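Local structure of RagA protein (Porphyromonas gingivalis, 6SLN) at residues L236-T241 and N889-L894; A299-A304 and M397-N402. The protein probably takes up nutrients across the outer membrane as a TonB-dependent receptor with a plugged beta-barrel. All blocks are in the same frame, centred on the assembly; numbering follows the deposited sequence.

Contact 1 (L236-T241 and N889-L894); sequences LDNMMT and NKDKML
A single beta bridge between Met239 and Asp891 joins two long loops beyond the barrel strands, on what is probably the extracellular side of this TonB-dependent receptor. Two backbone bonds flank the bridged pair: Lys892 N donates to Asn238 O (2.9 Å), and Met240 N to Lys890 O (2.9 Å). One residue beyond the bonded Lys890, the Asn889 amide extends the link, its CG lying anti to the backbone N (chi1 -165°). ND2 reaches Met240 O at 3.1 Å, with that oxygen close to the amide plane; the same nitrogen also bonds Leu395 O, so two carbonyls hold the amide. Met240 runs extended beyond CG beside the partner backbone, passing Lys890 O, and ends with CE 4.0 Å from Leu894 CB, where Phe248 and Leu245 of helix 242-252 add to the apolar surroundings. Met239 instead folds back at chi2 and chi3 (-59° and -62°), which brings its CE against Asn889 O and Lys890 C and its side chain against Leu395. On the more exposed flank, Lys892 lays its methylenes along the Asn238 and Met239 carbonyls before its NZ forms a salt bridge with Glu244. Asp891 faces two ways. Its OD1 closes an Asx turn by accepting from Met893 N, using the anti lone pair, whereas OD2 receives only a weak, bent bond from Asn238 ND2 (3.0 Å).

Contact 2 (A299-A304 and M397-N402); sequences ADWLKA and MPRYYN
Trp301 meets Met397 face-on: the Met397 CB sits over the five-membered ring, 3.3 Å from its centroid and 5° off the normal, a CH-pi contact. The methionine chain then turns at chi2 and chi3 and stays above the indole, so that SD lies over the six-membered ring, 4.5 Å from its centroid, in a Met-aromatic contact, and CE arrives over CZ2. At the indole edge NE1 donates to Tyr401 O (2.8 Å); the bond is bent, and the oxygen lies out of the ring plane by 28°. Two residues before the tryptophan, Ala299 N bonds Arg399 O (2.9 Å) in the carbonyl plane, while the Ala299 methyl rests against Tyr401 O and Asn402 OD1. Arg399 O and Tyr401 O, the two acceptors, belong to a type I turn from Pro398 to Tyr401. Arg399 curls back to brace it: NH1 donates to Met397 O (2.8 Å) on a lone pair, NH2 bonds Val394 O, and the guanidinium plane runs within 12° of the indole plane, reaching obliquely toward Trp301 CB. On the other segment, Asp300 is the N-cap of the helix that carries the tryptophan, its OD1 accepting from Lys303 N (3.0 Å) from above the carboxylate plane. Tyr414 meets the indole edge-to-face. Helix 301-305, just before barrel strand 309-322, thus packs on the loop that leaves helix 390-396, with helix 242-252 touching Pro398 and Tyr400, and Leu236 of helix 234-237 reaching both Leu302 and Arg399.

How the contacts relate
From the N terminus, the chain passes through the plug domain and barrel strand 218-230 into a loop that holds both 236-241 and 299-304. Strands from 309-322 to 363-377 follow, and the next long loop returns as 397-402, closing contact 2 over 93 residues. Most of the remaining barrel is built before 889-894, between strands 857-873 and 921-937, closes contact 1 over 648 residues. Contact 2 is therefore nested inside contact 1. Their centres lie about 13 Å apart, and they touch: Arg399 of contact 2 packs on Asn889 and Met240 of contact 1. Together they tie three inter-strand loops of the same chain together, from early and late barrel strands.

Contact 1 (L236-T241 and N889-L894)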
loop_
_atom_site.group_PDB
_atom_site.type_symbol
_atom_site.label_atom_id
_atom_site.label_comp_id
_atom_site.label_asym_id
_atom_site.label_seq_id
_atom_site.Cartn_x
_atom_site.Cartn_y
_atom_site.Cartn_z
ATOM N N LEU A 236 35.596 -25.843 8.568
ATOM C CA LEU A 236 36.637 -25.071 7.903
ATOM C C LEU A 236 37.980 -25.793 7.900
ATOM O O LEU A 236 38.758 -25.620 6.957
ATOM C CB LEU A 236 36.756 -23.698 8.558
ATOM C CG LEU A 236 35.546 -22.843 8.195
ATOM C CD1 LEU A 236 34.793 -22.359 9.428
ATOM C CD2 LEU A 236 35.991 -21.703 7.334
ATOM N N ASP A 237 38.240 -26.635 8.911
ATOM C CA ASP A 237 39.574 -27.206 9.119
ATOM C C ASP A 237 40.097 -27.887 7.863
ATOM O O ASP A 237 41.252 -27.685 7.467
ATOM C CB ASP A 237 39.552 -28.206 10.283
ATOM C CG ASP A 237 39.269 -27.545 11.645
ATOM O OD1 ASP A 237 39.024 -26.318 11.714
ATOM O OD2 ASP A 237 39.281 -28.274 12.666
ATOM N N ASN A 238 39.242 -28.650 7.196
ATOM C CA ASN A 238 39.628 -29.605 6.169
ATOM C C ASN A 238 39.524 -29.055 4.751
ATOM O O ASN A 238 39.742 -29.817 3.798
ATOM C CB ASN A 238 38.745 -30.847 6.288
ATOM C CG ASN A 238 37.271 -30.481 6.533
ATOM O OD1 ASN A 238 36.853 -30.272 7.680
ATOM N ND2 ASN A 238 36.496 -30.366 5.453
ATOM N N MET A 239 39.176 -27.775 4.581
ATOM C CA MET A 239 39.022 -27.255 3.228
ATOM C C MET A 239 40.387 -26.914 2.615
ATOM O O MET A 239 41.361 -26.597 3.310
ATOM C CB MET A 239 38.095 -26.023 3.201
ATOM C CG MET A 239 36.632 -26.270 3.654
ATOM S SD MET A 239 35.716 -27.498 2.685
ATOM C CE MET A 239 35.743 -26.701 1.071
ATOM N N MET A 240 40.441 -27.005 1.287
ATOM C CA MET A 240 41.646 -26.681 0.550
ATOM C C MET A 240 42.054 -25.237 0.807
ATOM O O MET A 240 41.219 -24.346 0.995
ATOM C CB MET A 240 41.439 -26.888 -0.952
ATOM C CG MET A 240 41.579 -28.314 -1.464
ATOM S SD MET A 240 41.128 -28.348 -3.209
ATOM C CE MET A 240 41.247 -30.091 -3.578
ATOM N N THR A 241 43.359 -25.019 0.822
ATOM C CA THR A 241 43.914 -23.679 0.853
ATOM C C THR A 241 43.819 -23.059 -0.539
ATOM O O THR A 241 43.304 -23.669 -1.484
ATOM C CB THR A 241 45.355 -23.716 1.337
ATOM O OG1 THR A 241 46.115 -24.538 0.447
ATOM C CG2 THR A 241 45.429 -24.278 2.749
ATOM N N ASN A 889 35.918 -24.002 -3.910
ATOM C CA ASN A 889 36.868 -24.614 -2.995
ATOM C C ASN A 889 36.312 -25.950 -2.531
ATOM O O ASN A 889 35.103 -26.088 -2.317
ATOM C CB ASN A 889 37.128 -23.698 -1.800
ATOM C CG ASN A 889 38.351 -24.106 -1.002
ATOM O OD1 ASN A 889 39.380 -24.494 -1.572
ATOM N ND2 ASN A 889 38.253 -24.014 0.328
ATOM N N LYS A 890 37.197 -26.938 -2.405
ATOM C CA LYS A 890 36.837 -28.322 -2.141
ATOM C C LYS A 890 37.574 -28.842 -0.915
ATOM O O LYS A 890 38.558 -28.258 -0.455
ATOM C CB LYS A 890 37.158 -29.213 -3.349
ATOM C CG LYS A 890 36.462 -28.804 -4.622
ATOM C CD LYS A 890 35.009 -29.277 -4.634
ATOM C CE LYS A 890 34.200 -28.595 -5.738
ATOM N NZ LYS A 890 34.755 -28.746 -7.121
ATOM N N ASP A 891 37.080 -29.963 -0.395
ATOM C CA ASP A 891 37.743 -30.660 0.698
ATOM C C ASP A 891 39.117 -31.182 0.266
ATOM O O ASP A 891 39.278 -31.712 -0.840
ATOM C CB ASP A 891 36.862 -31.812 1.179
ATOM C CG ASP A 891 37.389 -32.472 2.430
ATOM O OD1 ASP A 891 38.560 -32.918 2.418
ATOM O OD2 ASP A 891 36.624 -32.564 3.421
ATOM N N LYS A 892 40.112 -31.040 1.160
ATOM C CA LYS A 892 41.470 -31.522 0.898
ATOM C C LYS A 892 41.503 -32.969 0.412
ATOM O O LYS A 892 42.476 -33.374 -0.232
ATOM C CB LYS A 892 42.340 -31.414 2.162
ATOM C CG LYS A 892 42.857 -30.023 2.492
ATOM C CD LYS A 892 43.400 -29.952 3.915
ATOM C CE LYS A 892 43.839 -28.529 4.298
ATOM N NZ LYS A 892 45.163 -28.105 3.735
ATOM N N MET A 893 40.464 -33.759 0.702
ATOM C CA MET A 893 40.469 -35.160 0.295
ATOM C C MET A 893 40.608 -35.316 -1.216
ATOM O O MET A 893 41.204 -36.296 -1.681
ATOM C CB MET A 893 39.205 -35.849 0.809
ATOM C CG MET A 893 37.899 -35.186 0.336
ATOM S SD MET A 893 36.496 -36.312 0.195
ATOM C CE MET A 893 36.222 -36.678 1.921
ATOM N N LEU A 894 40.101 -34.360 -2.003
ATOM C CA LEU A 894 40.155 -34.549 -3.448
ATOM C C LEU A 894 41.573 -34.467 -3.994
ATOM O O LEU A 894 41.783 -34.753 -5.177
ATOM C CB LEU A 894 39.258 -33.543 -4.163
ATOM C CG LEU A 894 37.796 -33.576 -3.690
ATOM C CD1 LEU A 894 36.847 -32.805 -4.620
ATOM C CD2 LEU A 894 37.303 -35.017 -3.468
HETATM O O HOH W 1 40.878 -22.040 -1.842
#

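Contact 2 (A299-A304 and M397-N402)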
loop_
_atom_site.group_PDB
_atom_site.type_symbol
_atom_site.label_atom_id
_atom_site.label_comp_id
_atom_site.label_asym_id
_atom_site.label_seq_id
_atom_site.Cartn_x
_atom_site.Cartn_y
_atom_site.Cartn_z
ATOM N N ALA A 299 42.135 -15.498 2.016
ATOM C CA ALA A 299 41.211 -14.724 2.813
ATOM C C ALA A 299 40.411 -15.616 3.757
ATOM O O ALA A 299 40.163 -16.798 3.493
ATOM C CB ALA A 299 40.268 -13.930 1.909
ATOM N N ASP A 300 40.040 -15.027 4.887
ATOM C CA ASP A 300 39.231 -15.680 5.904
ATOM C C ASP A 300 37.768 -15.450 5.533
ATOM O O ASP A 300 37.119 -14.508 5.997
ATOM C CB ASP A 300 39.579 -15.105 7.273
ATOM C CG ASP A 300 38.878 -15.821 8.409
ATOM O OD1 ASP A 300 37.844 -16.473 8.148
ATOM O OD2 ASP A 300 39.372 -15.737 9.563
ATOM N N TRP A 301 37.244 -16.324 4.662
ATOM C CA TRP A 301 35.874 -16.140 4.190
ATOM C C TRP A 301 34.843 -16.359 5.289
ATOM O O TRP A 301 33.722 -15.873 5.162
ATOM C CB TRP A 301 35.582 -17.053 3.005
ATOM C CG TRP A 301 35.942 -16.432 1.725
ATOM C CD1 TRP A 301 37.094 -16.608 1.014
ATOM C CD2 TRP A 301 35.174 -15.477 1.013
ATOM N NE1 TRP A 301 37.080 -15.831 -0.117
ATOM C CE2 TRP A 301 35.909 -15.120 -0.138
ATOM C CE3 TRP A 301 33.947 -14.865 1.245
ATOM C CZ2 TRP A 301 35.439 -14.198 -1.064
ATOM C CZ3 TRP A 301 33.486 -13.957 0.326
ATOM C CH2 TRP A 301 34.225 -13.636 -0.819
ATOM N N LEU A 302 35.210 -17.072 6.356
ATOM C CA LEU A 302 34.393 -17.119 7.559
ATOM C C LEU A 302 34.166 -15.719 8.102
ATOM O O LEU A 302 33.025 -15.251 8.197
ATOM C CB LEU A 302 35.068 -17.998 8.618
ATOM C CG LEU A 302 34.343 -18.003 9.971
ATOM C CD1 LEU A 302 32.863 -18.433 9.827
ATOM C CD2 LEU A 302 35.062 -18.822 11.044
ATOM N N LYS A 303 35.253 -15.020 8.437
ATOM C CA LYS A 303 35.124 -13.649 8.913
ATOM C C LYS A 303 34.546 -12.720 7.846
ATOM O O LYS A 303 33.903 -11.724 8.190
ATOM C CB LYS A 303 36.471 -13.137 9.427
ATOM C CG LYS A 303 36.402 -11.715 9.987
ATOM C CD LYS A 303 37.706 -11.296 10.609
ATOM C CE LYS A 303 38.384 -12.500 11.232
ATOM N NZ LYS A 303 37.943 -12.713 12.642
ATOM N N ALA A 304 34.713 -13.046 6.567
ATOM C CA ALA A 304 34.095 -12.240 5.521
ATOM C C ALA A 304 32.577 -12.246 5.618
ATOM O O ALA A 304 31.932 -11.288 5.181
ATOM C CB ALA A 304 34.527 -12.754 4.149
ATOM N N MET A 397 34.202 -20.592 -1.191
ATOM C CA MET A 397 34.872 -19.514 -1.908
ATOM C C MET A 397 36.348 -19.865 -2.074
ATOM O O MET A 397 37.010 -20.209 -1.084
ATOM C CB MET A 397 34.705 -18.166 -1.176
ATOM C CG MET A 397 33.342 -17.460 -1.390
ATOM S SD MET A 397 32.961 -17.166 -3.123
ATOM C CE MET A 397 34.342 -16.226 -3.727
ATOM N N PRO A 398 36.880 -19.849 -3.299
ATOM C CA PRO A 398 38.331 -19.961 -3.475
ATOM C C PRO A 398 39.038 -19.017 -2.519
ATOM O O PRO A 398 38.695 -17.849 -2.409
ATOM C CB PRO A 398 38.549 -19.543 -4.932
ATOM C CG PRO A 398 37.257 -19.835 -5.605
ATOM C CD PRO A 398 36.187 -19.593 -4.573
ATOM N N ARG A 399 40.004 -19.544 -1.788
ATOM C CA ARG A 399 40.666 -18.737 -0.779
ATOM C C ARG A 399 41.593 -17.679 -1.368
ATOM O O ARG A 399 41.995 -16.771 -0.638
ATOM C CB ARG A 399 41.414 -19.655 0.182
ATOM C CG ARG A 399 40.610 -20.033 1.401
ATOM C CD ARG A 399 39.464 -20.945 1.040
ATOM N NE ARG A 399 38.813 -21.425 2.246
ATOM C CZ ARG A 399 37.547 -21.193 2.549
ATOM N NH1 ARG A 399 36.770 -20.493 1.724
ATOM N NH2 ARG A 399 37.067 -21.661 3.687
ATOM N N TYR A 400 41.897 -17.733 -2.663
ATOM C CA TYR A 400 42.661 -16.683 -3.322
ATOM C C TYR A 400 41.793 -15.521 -3.780
ATOM O O TYR A 400 42.315 -14.562 -4.362
ATOM C CB TYR A 400 43.441 -17.237 -4.519
ATOM C CG TYR A 400 42.675 -18.146 -5.463
ATOM C CD1 TYR A 400 41.794 -17.633 -6.414
ATOM C CD2 TYR A 400 42.863 -19.524 -5.426
ATOM C CE1 TYR A 400 41.119 -18.460 -7.290
ATOM C CE2 TYR A 400 42.187 -20.368 -6.294
ATOM C CZ TYR A 400 41.310 -19.838 -7.223
ATOM O OH TYR A 400 40.632 -20.692 -8.088
ATOM N N TYR A 401 40.491 -15.595 -3.543
ATOM C CA TYR A 401 39.589 -14.475 -3.753
ATOM C C TYR A 401 39.437 -13.757 -2.426
ATOM O O TYR A 401 39.139 -14.383 -1.406
ATOM C CB TYR A 401 38.228 -14.942 -4.271
ATOM C CG TYR A 401 38.268 -15.272 -5.720
ATOM C CD1 TYR A 401 39.076 -14.554 -6.586
ATOM C CD2 TYR A 401 37.542 -16.339 -6.223
ATOM C CE1 TYR A 401 39.130 -14.864 -7.925
ATOM C CE2 TYR A 401 37.603 -16.675 -7.555
ATOM C CZ TYR A 401 38.392 -15.937 -8.408
ATOM O OH TYR A 401 38.423 -16.265 -9.747
ATOM N N ASN A 402 39.641 -12.446 -2.445
ATOM C CA ASN A 402 39.819 -11.664 -1.224
ATOM C C ASN A 402 38.805 -10.537 -1.196
ATOM O O ASN A 402 38.888 -9.615 -2.033
ATOM C CB ASN A 402 41.238 -11.104 -1.153
ATOM C CG ASN A 402 41.520 -10.377 0.142
ATOM O OD1 ASN A 402 40.864 -10.579 1.162
ATOM N ND2 ASN A 402 42.499 -9.527 0.103
#